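Local atomic coordinates of phenyl-3-pyruvate decarboxylase (Azospirillum brasilense, PDB entry 2NXW), a protein that decarboxylates indole-3-pyruvate to indole-3-acetaldehyde, a step of auxin biosynthesis, using thiamine diphosphate and a metal ion. Residues T149-R154 / R177-E182; C211-L216 / L345-P350; G440-T445 / A528-F533. All blocks are in the same frame, centred on the assembly; numbering follows the deposited sequence.

Contact 1: residues T149-R154 / R177-E182; sequences TVAQAR and RPVYLE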
loop_
_atom_site.group_PDB
_atom_site.type_symbol
_atom_site.label_atom_id
_atom_site.label_comp_id
_atom_site.label_asym_id
_atom_site.label_seq_id
_atom_site.Cartn_x
_atom_site.Cartn_y
_atom_site.Cartn_z
ATOM N N THR A 149 -1.693 12.483 -12.277
ATOM C CA THR A 149 -2.638 13.405 -12.907
ATOM C C THR A 149 -3.864 13.545 -12.015
ATOM O O THR A 149 -4.131 12.670 -11.188
ATOM C CB THR A 149 -3.096 12.909 -14.301
ATOM O OG1 THR A 149 -3.613 11.575 -14.193
ATOM C CG2 THR A 149 -1.936 12.920 -15.285
ATOM N N VAL A 150 -4.610 14.640 -12.180
ATOM C CA VAL A 150 -5.804 14.866 -11.363
ATOM C C VAL A 150 -7.088 14.305 -11.950
ATOM O O VAL A 150 -8.097 14.218 -11.258
ATOM C CB VAL A 150 -6.013 16.369 -11.045
ATOM C CG1 VAL A 150 -4.873 16.849 -10.186
ATOM C CG2 VAL A 150 -6.135 17.194 -12.320
ATOM N N ALA A 151 -7.055 13.932 -13.220
ATOM C CA ALA A 151 -8.218 13.363 -13.880
ATOM C C ALA A 151 -7.736 12.620 -15.107
ATOM O O ALA A 151 -6.710 12.984 -15.693
ATOM C CB ALA A 151 -9.197 14.466 -14.278
ATOM N N GLN A 152 -8.477 11.590 -15.498
ATOM C CA GLN A 152 -8.124 10.790 -16.656
ATOM C C GLN A 152 -9.374 10.349 -17.394
ATOM O O GLN A 152 -10.458 10.265 -16.810
ATOM C CB GLN A 152 -7.395 9.507 -16.244
ATOM C CG GLN A 152 -6.266 9.631 -15.228
ATOM C CD GLN A 152 -6.770 9.788 -13.808
ATOM O OE1 GLN A 152 -7.745 9.134 -13.403
ATOM N NE2 GLN A 152 -6.106 10.641 -13.035
ATOM N N ALA A 153 -9.217 10.052 -18.677
ATOM C CA ALA A 153 -10.326 9.529 -19.449
ATOM C C ALA A 153 -9.816 8.759 -20.646
ATOM O O ALA A 153 -8.815 9.128 -21.259
ATOM C CB ALA A 153 -11.256 10.656 -19.913
ATOM N N ARG A 154 -10.485 7.652 -20.947
ATOM C CA ARG A 154 -10.175 6.870 -22.126
ATOM C C ARG A 154 -11.330 7.237 -23.051
ATOM O O ARG A 154 -12.487 6.956 -22.741
ATOM C CB ARG A 154 -10.192 5.369 -21.832
ATOM C CG ARG A 154 -10.035 4.549 -23.100
ATOM C CD ARG A 154 -9.987 3.051 -22.853
ATOM N NE ARG A 154 -9.979 2.338 -24.127
ATOM C CZ ARG A 154 -9.793 1.031 -24.261
ATOM N NH1 ARG A 154 -9.595 0.274 -23.188
ATOM N NH2 ARG A 154 -9.802 0.481 -25.473
ATOM N N ARG A 177 -3.383 21.139 -12.527
ATOM C CA ARG A 177 -2.533 19.948 -12.500
ATOM C C ARG A 177 -2.723 19.217 -13.822
ATOM O O ARG A 177 -3.725 19.398 -14.509
ATOM C CB ARG A 177 -2.957 18.994 -11.394
ATOM C CG ARG A 177 -3.101 19.586 -10.013
ATOM C CD ARG A 177 -1.895 19.283 -9.164
ATOM N NE ARG A 177 -2.168 19.505 -7.747
ATOM C CZ ARG A 177 -1.223 19.642 -6.826
ATOM N NH1 ARG A 177 0.055 19.581 -7.180
ATOM N NH2 ARG A 177 -1.545 19.853 -5.557
ATOM N N PRO A 178 -1.775 18.357 -14.189
ATOM C CA PRO A 178 -1.861 17.603 -15.442
ATOM C C PRO A 178 -3.030 16.626 -15.453
ATOM O O PRO A 178 -3.489 16.182 -14.395
ATOM C CB PRO A 178 -0.532 16.844 -15.495
ATOM C CG PRO A 178 0.371 17.636 -14.653
ATOM C CD PRO A 178 -0.485 18.124 -13.520
ATOM N N VAL A 179 -3.482 16.293 -16.658
ATOM C CA VAL A 179 -4.560 15.328 -16.854
ATOM C C VAL A 179 -4.139 14.382 -17.974
ATOM O O VAL A 179 -3.212 14.677 -18.747
ATOM C CB VAL A 179 -5.902 16.010 -17.206
ATOM C CG1 VAL A 179 -6.422 16.772 -15.999
ATOM C CG2 VAL A 179 -5.730 16.941 -18.411
ATOM N N TYR A 180 -4.831 13.250 -18.070
ATOM C CA TYR A 180 -4.508 12.216 -19.038
ATOM C C TYR A 180 -5.681 11.797 -19.927
ATOM O O TYR A 180 -6.755 11.463 -19.429
ATOM C CB TYR A 180 -3.997 10.991 -18.264
ATOM C CG TYR A 180 -3.646 9.795 -19.117
ATOM C CD1 TYR A 180 -2.550 9.825 -19.967
ATOM C CD2 TYR A 180 -4.408 8.618 -19.057
ATOM C CE1 TYR A 180 -2.208 8.727 -20.738
ATOM C CE2 TYR A 180 -4.075 7.512 -19.827
ATOM C CZ TYR A 180 -2.976 7.572 -20.667
ATOM O OH TYR A 180 -2.661 6.484 -21.450
ATOM N N LEU A 181 -5.463 11.819 -21.240
ATOM C CA LEU A 181 -6.480 11.409 -22.202
ATOM C C LEU A 181 -5.871 10.332 -23.081
ATOM O O LEU A 181 -4.822 10.536 -23.687
ATOM C CB LEU A 181 -6.928 12.590 -23.073
ATOM C CG LEU A 181 -7.707 13.683 -22.335
ATOM C CD1 LEU A 181 -7.962 14.872 -23.266
ATOM C CD2 LEU A 181 -9.037 13.105 -21.828
ATOM N N GLU A 182 -6.536 9.181 -23.147
ATOM C CA GLU A 182 -6.074 8.047 -23.935
ATOM C C GLU A 182 -7.064 7.897 -25.090
ATOM O O GLU A 182 -8.270 7.784 -24.866
ATOM C CB GLU A 182 -6.068 6.813 -23.022
ATOM C CG GLU A 182 -5.441 5.562 -23.572
ATOM C CD GLU A 182 -5.349 4.490 -22.504
ATOM O OE1 GLU A 182 -4.455 4.581 -21.631
ATOM O OE2 GLU A 182 -6.182 3.561 -22.526
#
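The Tyr180 ring meets Gln152 at its edge, where Gln152 CB lies 4.2 Å from Tyr180 CD2, while Phe145 of the same chain stacks with the ring. At another edge, in the ring plane, Tyr180 OH donates to Glu182 OE1 (2.6 Å) through the anti lone pair of that oxygen, and Gln141 also bonds the hydroxyl. The Gln152 amide is turned 35° from the ring: its chain bends at chi2 (78°), which brings NE2 back to Thr149 OG1 at 2.9 Å, nearly in the amide plane, while OE1 takes a bond from Lys160 of the second subunit. Thr149 OG1 is also hydrogen-bonded to Phe145 O. The Arg154 guanidinium and the Glu182 carboxylate are tilted 55° apart; OE2 stands well out of the guanidinium plane, so charge alone acts there, and Asp156 is the salt-bridge partner of Arg154. On the other side of the sheet, Ala153 CB touches Leu181 CD2 at 3.8 Å, and Ala153 and Val179 pack against helix 161-175. Tyr180 N bonds Ala151 O, Ala153 N bonds Tyr180 O (2.9 Å) and Glu182 N bonds Ala153 O (3.0 Å) in the alternation of parallel strands; Val150 N bonds Pro178 O in the preceding loop. Strand 152-154, outermost in the sheet within this chain, is joined to 179-184 through helix 161-175 as a beta-alpha-beta crossover of the N-terminal thiamine diphosphate-binding domain.

Contact 2: residues C211-L216 / L345-P350; sequences CADEVL and LERLPP. Unlike the reference sequence in segment 345-350: Arg347 (reference Gly).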
loop_
_atom_site.group_PDB
_atom_site.type_symbol
_atom_site.label_atom_id
_atom_site.label_comp_id
_atom_site.label_asym_id
_atom_site.label_seq_id
_atom_site.Cartn_x
_atom_site.Cartn_y
_atom_site.Cartn_z
ATOM N N CYS A 211 -15.121 31.518 6.410
ATOM C CA CYS A 211 -13.674 31.462 6.254
ATOM C C CYS A 211 -13.077 32.866 6.136
ATOM O O CYS A 211 -12.112 33.198 6.821
ATOM C CB CYS A 211 -13.332 30.638 5.012
ATOM S SG CYS A 211 -11.566 30.471 4.705
ATOM N N ALA A 212 -13.649 33.683 5.261
ATOM C CA ALA A 212 -13.161 35.045 5.084
ATOM C C ALA A 212 -13.149 35.811 6.409
ATOM O O ALA A 212 -12.189 36.517 6.720
ATOM C CB ALA A 212 -14.019 35.785 4.056
ATOM N N ASP A 213 -14.221 35.681 7.191
ATOM C CA ASP A 213 -14.281 36.375 8.472
ATOM C C ASP A 213 -13.191 35.882 9.412
ATOM O O ASP A 213 -12.529 36.682 10.077
ATOM C CB ASP A 213 -15.639 36.170 9.156
ATOM C CG ASP A 213 -16.762 36.936 8.484
ATOM O OD1 ASP A 213 -16.489 37.887 7.720
ATOM O OD2 ASP A 213 -17.939 36.590 8.741
ATOM N N GLU A 214 -12.997 34.565 9.460
ATOM C CA GLU A 214 -11.995 33.991 10.347
ATOM C C GLU A 214 -10.581 34.389 9.946
ATOM O O GLU A 214 -9.744 34.677 10.798
ATOM C CB GLU A 214 -12.101 32.468 10.377
ATOM C CG GLU A 214 -11.376 31.864 11.564
ATOM C CD GLU A 214 -11.375 30.348 11.556
ATOM O OE1 GLU A 214 -12.282 29.745 10.938
ATOM O OE2 GLU A 214 -10.469 29.764 12.187
ATOM N N VAL A 215 -10.315 34.395 8.646
ATOM C CA VAL A 215 -9.000 34.779 8.154
ATOM C C VAL A 215 -8.686 36.222 8.547
ATOM O O VAL A 215 -7.599 36.516 9.036
ATOM C CB VAL A 215 -8.923 34.642 6.616
ATOM C CG1 VAL A 215 -7.666 35.330 6.090
ATOM C CG2 VAL A 215 -8.909 33.170 6.229
ATOM N N LEU A 216 -9.637 37.129 8.340
ATOM C CA LEU A 216 -9.392 38.524 8.681
ATOM C C LEU A 216 -9.192 38.703 10.183
ATOM O O LEU A 216 -8.351 39.494 10.613
ATOM C CB LEU A 216 -10.533 39.415 8.178
ATOM C CG LEU A 216 -10.607 39.570 6.654
ATOM C CD1 LEU A 216 -11.735 40.528 6.286
ATOM C CD2 LEU A 216 -9.268 40.087 6.125
ATOM N N LEU A 345 -11.936 40.942 -0.078
ATOM C CA LEU A 345 -12.005 42.322 -0.559
ATOM C C LEU A 345 -13.309 42.990 -0.146
ATOM O O LEU A 345 -13.327 44.165 0.214
ATOM C CB LEU A 345 -11.846 42.365 -2.084
ATOM C CG LEU A 345 -10.424 42.081 -2.584
ATOM C CD1 LEU A 345 -10.419 41.970 -4.100
ATOM C CD2 LEU A 345 -9.487 43.198 -2.128
ATOM N N GLU A 346 -14.392 42.227 -0.182
ATOM C CA GLU A 346 -15.703 42.741 0.197
ATOM C C GLU A 346 -15.747 43.165 1.661
ATOM O O GLU A 346 -16.594 43.972 2.054
ATOM C CB GLU A 346 -16.756 41.665 -0.044
ATOM C CG GLU A 346 -17.142 41.486 -1.498
ATOM C CD GLU A 346 -17.835 40.162 -1.753
ATOM O OE1 GLU A 346 -18.607 39.715 -0.876
ATOM O OE2 GLU A 346 -17.613 39.573 -2.835
ATOM N N ARG A 347 -14.829 42.631 2.461
ATOM C CA ARG A 347 -14.780 42.920 3.894
ATOM C C ARG A 347 -13.689 43.895 4.332
ATOM O O ARG A 347 -13.498 44.131 5.528
ATOM C CB ARG A 347 -14.629 41.605 4.659
ATOM C CG ARG A 347 -15.800 40.660 4.444
ATOM C CD ARG A 347 -15.477 39.244 4.896
ATOM N NE ARG A 347 -16.676 38.413 4.929
ATOM C CZ ARG A 347 -17.386 38.073 3.856
ATOM N NH1 ARG A 347 -17.018 38.485 2.645
ATOM N NH2 ARG A 347 -18.489 37.340 3.994
ATOM N N LEU A 348 -12.979 44.461 3.364
ATOM C CA LEU A 348 -11.909 45.408 3.644
ATOM C C LEU A 348 -12.150 46.728 2.931
ATOM O O LEU A 348 -12.470 46.753 1.747
ATOM C CB LEU A 348 -10.562 44.837 3.178
ATOM C CG LEU A 348 -10.033 43.595 3.897
ATOM C CD1 LEU A 348 -8.917 42.958 3.066
ATOM C CD2 LEU A 348 -9.523 43.980 5.276
ATOM N N PRO A 349 -12.002 47.852 3.645
ATOM C CA PRO A 349 -12.225 49.119 2.952
ATOM C C PRO A 349 -11.036 49.464 2.058
ATOM O O PRO A 349 -9.931 48.943 2.234
ATOM C CB PRO A 349 -12.395 50.111 4.101
ATOM C CG PRO A 349 -11.475 49.566 5.137
ATOM C CD PRO A 349 -11.741 48.067 5.079
ATOM N N PRO A 350 -11.252 50.334 1.066
ATOM C CA PRO A 350 -10.178 50.744 0.157
ATOM C C PRO A 350 -9.078 51.413 0.984
ATOM O O PRO A 350 -9.331 51.895 2.090
ATOM C CB PRO A 350 -10.871 51.748 -0.762
ATOM C CG PRO A 350 -12.303 51.310 -0.751
ATOM C CD PRO A 350 -12.530 50.964 0.693
HETATM O O HOH W 1 -19.696 36.974 6.786
#
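Ala212 sets its methyl over one face of the Arg347 guanidinium, 3.7 Å above the plane and displaced toward the rim; CB is 3.8 Å from Arg347 NE. The next residue, Asp213, takes that group at its edge. Arg347 NE donates to Asp213 OD1 at 2.8 Å in a salt bridge that is bent at the hydrogen (144°). The oxygen lies almost in the guanidinium plane, yet the donor comes from above the carboxylate, the two planes being 51° apart. A water closes a second path between the same side chains, giving a hydrogen to Asp213 OD2 and accepting one from Arg347 NH2 at 3.1 Å. Arg347, which replaces the glycine of the reference sequence, thus has one face against a methyl and its polar edge shared; NH1 turns back to Ala343 O, in the last turns of helix 337-346. These residues belong to the central domain of the thiamine diphosphate enzymes, where helix 205-221 lies beside helix 337-346 and the chain leaving it. One turn after Ala212, Leu216 carries the apolar part. Its CG sits beside the backbone N (chi1 -70°), and the two methyls part: CD1 reaches Arg347 CB at 3.5 Å, crossing the arginine chain at about a right angle, and CD2 meets Leu348 CD2 at 4.0 Å. Leu249 and Leu344 also touch Leu216, and Leu245 of helix 239-249 touches Leu348.

Contact 3: residues G440-T445 / A528-F533; sequences GKRILT and ATRGRF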
loop_
_atom_site.group_PDB
_atom_site.type_symbol
_atom_site.label_atom_id
_atom_site.label_comp_id
_atom_site.label_asym_id
_atom_site.label_seq_id
_atom_site.Cartn_x
_atom_site.Cartn_y
_atom_site.Cartn_z
ATOM N N GLY A 440 8.099 35.413 -30.552
ATOM C CA GLY A 440 9.389 36.016 -30.836
ATOM C C GLY A 440 10.220 36.534 -29.673
ATOM O O GLY A 440 11.370 36.937 -29.883
ATOM N N LYS A 441 9.658 36.558 -28.463
ATOM C CA LYS A 441 10.416 37.025 -27.309
ATOM C C LYS A 441 11.477 35.964 -27.054
ATOM O O LYS A 441 11.168 34.780 -26.900
ATOM C CB LYS A 441 9.511 37.187 -26.084
ATOM C CG LYS A 441 8.454 38.293 -26.235
ATOM C CD LYS A 441 9.087 39.673 -26.301
ATOM C CE LYS A 441 8.033 40.775 -26.172
ATOM N NZ LYS A 441 7.147 40.896 -27.380
ATOM N N ARG A 442 12.728 36.390 -27.035
ATOM C CA ARG A 442 13.829 35.467 -26.853
ATOM C C ARG A 442 13.910 34.963 -25.424
ATOM O O ARG A 442 13.650 35.704 -24.482
ATOM C CB ARG A 442 15.124 36.156 -27.259
ATOM C CG ARG A 442 16.207 35.213 -27.692
ATOM C CD ARG A 442 17.354 35.961 -28.371
ATOM N NE ARG A 442 18.162 35.026 -29.126
ATOM C CZ ARG A 442 19.338 35.294 -29.695
ATOM N NH1 ARG A 442 19.878 36.513 -29.603
ATOM N NH2 ARG A 442 19.983 34.332 -30.333
ATOM N N ILE A 443 14.275 33.696 -25.270
ATOM C CA ILE A 443 14.383 33.110 -23.943
ATOM C C ILE A 443 15.850 32.842 -23.634
ATOM O O ILE A 443 16.618 32.451 -24.514
ATOM C CB ILE A 443 13.576 31.784 -23.872
ATOM C CG1 ILE A 443 12.123 32.024 -24.316
ATOM C CG2 ILE A 443 13.601 31.230 -22.449
ATOM C CD1 ILE A 443 11.345 33.035 -23.479
ATOM N N LEU A 444 16.236 33.132 -22.394
ATOM C CA LEU A 444 17.598 32.870 -21.934
ATOM C C LEU A 444 17.528 31.624 -21.063
ATOM O O LEU A 444 16.795 31.584 -20.076
ATOM C CB LEU A 444 18.127 34.039 -21.100
ATOM C CG LEU A 444 19.448 33.794 -20.357
ATOM C CD1 LEU A 444 20.559 33.483 -21.353
ATOM C CD2 LEU A 444 19.791 35.027 -19.525
ATOM N N THR A 445 18.277 30.603 -21.445
ATOM C CA THR A 445 18.301 29.367 -20.676
ATOM C C THR A 445 19.634 29.217 -19.955
ATOM O O THR A 445 20.680 29.469 -20.542
ATOM C CB THR A 445 18.136 28.160 -21.603
ATOM O OG1 THR A 445 16.875 28.257 -22.274
ATOM C CG2 THR A 445 18.188 26.855 -20.819
ATOM N N ALA A 528 23.496 39.840 -29.966
ATOM C CA ALA A 528 23.505 40.536 -31.250
ATOM C C ALA A 528 23.182 39.626 -32.424
ATOM O O ALA A 528 22.965 40.101 -33.541
ATOM C CB ALA A 528 24.863 41.180 -31.464
ATOM N N THR A 529 23.124 38.322 -32.167
ATOM C CA THR A 529 22.914 37.337 -33.217
ATOM C C THR A 529 21.651 36.494 -33.070
ATOM O O THR A 529 21.630 35.526 -32.315
ATOM C CB THR A 529 24.122 36.368 -33.281
ATOM O OG1 THR A 529 25.344 37.126 -33.255
ATOM C CG2 THR A 529 24.088 35.539 -34.554
ATOM N N ARG A 530 20.599 36.867 -33.790
ATOM C CA ARG A 530 19.363 36.102 -33.758
ATOM C C ARG A 530 19.309 35.227 -35.007
ATOM O O ARG A 530 20.163 35.348 -35.893
ATOM C CB ARG A 530 18.160 37.045 -33.690
ATOM C CG ARG A 530 18.052 37.724 -32.331
ATOM C CD ARG A 530 16.619 38.106 -31.989
ATOM N NE ARG A 530 15.776 36.932 -31.763
ATOM C CZ ARG A 530 14.544 36.981 -31.262
ATOM N NH1 ARG A 530 14.002 38.151 -30.928
ATOM N NH2 ARG A 530 13.849 35.861 -31.097
ATOM N N GLY A 531 18.329 34.329 -35.072
ATOM C CA GLY A 531 18.192 33.448 -36.222
ATOM C C GLY A 531 18.727 32.031 -36.023
ATOM O O GLY A 531 18.363 31.115 -36.762
ATOM N N ARG A 532 19.610 31.864 -35.041
ATOM C CA ARG A 532 20.210 30.570 -34.701
ATOM C C ARG A 532 20.386 30.563 -33.190
ATOM O O ARG A 532 20.671 31.607 -32.607
ATOM C CB ARG A 532 21.599 30.424 -35.341
ATOM C CG ARG A 532 21.581 30.230 -36.856
ATOM C CD ARG A 532 22.970 30.431 -37.455
ATOM N NE ARG A 532 23.946 29.409 -37.059
ATOM C CZ ARG A 532 24.022 28.189 -37.587
ATOM N NH1 ARG A 532 23.176 27.814 -38.542
ATOM N NH2 ARG A 532 24.956 27.337 -37.169
ATOM N N PHE A 533 20.210 29.407 -32.546
ATOM C CA PHE A 533 20.425 29.390 -31.103
ATOM C C PHE A 533 21.894 29.703 -30.823
ATOM O O PHE A 533 22.777 29.429 -31.641
ATOM C CB PHE A 533 19.983 28.045 -30.474
ATOM C CG PHE A 533 20.921 26.885 -30.706
ATOM C CD1 PHE A 533 22.093 26.768 -29.962
ATOM C CD2 PHE A 533 20.599 25.875 -31.612
ATOM C CE1 PHE A 533 22.929 25.661 -30.114
ATOM C CE2 PHE A 533 21.431 24.757 -31.775
ATOM C CZ PHE A 533 22.604 24.656 -31.015
#
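Arg442 and Arg530 slide past each other in opposite directions, their guanidinium planes only 12° apart, each group lying over the aliphatic chain of the other. Arg530 CG sits over one face of the Arg442 guanidinium, 3.5 Å from NH1, and Arg442 CB lies above a face of the Arg530 group. Arg442 reaches across because CG stands opposite the backbone N (chi1 -155°) and the chain runs extended to NE; Arg530 instead bends at chi3 (68°), which turns its end toward Gly440. There Arg530 NH1 and NH2 both donate to Gly440 O, at 3.1 and 3.0 Å, with the oxygen in the guanidinium plane. NH1 approaches nearly along the C=O axis, NH2 obliquely, so one carbonyl accepts two hydrogens. Arg530 NE is taken by a salt bridge to Asp468, whose OD2 also accepts from Gly531 N. Arg442 NH2 donates to Thr529 O at 2.8 Å, tilted from its guanidinium plane. Outside the segments, Arg442 NE bonds Asp468 O and NH1 bonds Ala526 O. In the C-terminal thiamine diphosphate-binding domain, this joins the approach to strand 443-448 with the loop between helix 516-528 and strand 534-539, at one end of a parallel sheet. With an alanine in place of Arg442, the carbonyls of Thr529, Ala526 and Asp468 would each probably be left without the guanidinium donor, and the Arg530 chain without the flat group it lies against. The like charges, with Arg442 NE 4.0 Å from Arg530 NE, are probably tempered by the carboxylate of Asp468. Thr529 OG1 bonds Lys525 O, and Arg532 turns its own guanidinium to Asp509 in a salt bridge.

In the fold
The three contacts fall in the three domains of the subunit, in series along the chain. Strand 179-184 of contact 1 is followed by helix 205-221 of contact 2, yet their centres lie 36 Å apart, with nearest atoms about 18 Å apart. Contacts 2 and 3 stand on opposite sides of the chain's centre, 46 Å between their centres; contacts 1 and 3 are 34 Å apart by the same measure. In contact 1 the Tyr180 side chain is about 12 Å from that of Glu68, which lines the thiamine diphosphate pocket, and about 14 Å from a bound thiamine diphosphate. Contacts 2 and 3 lie away from these sites.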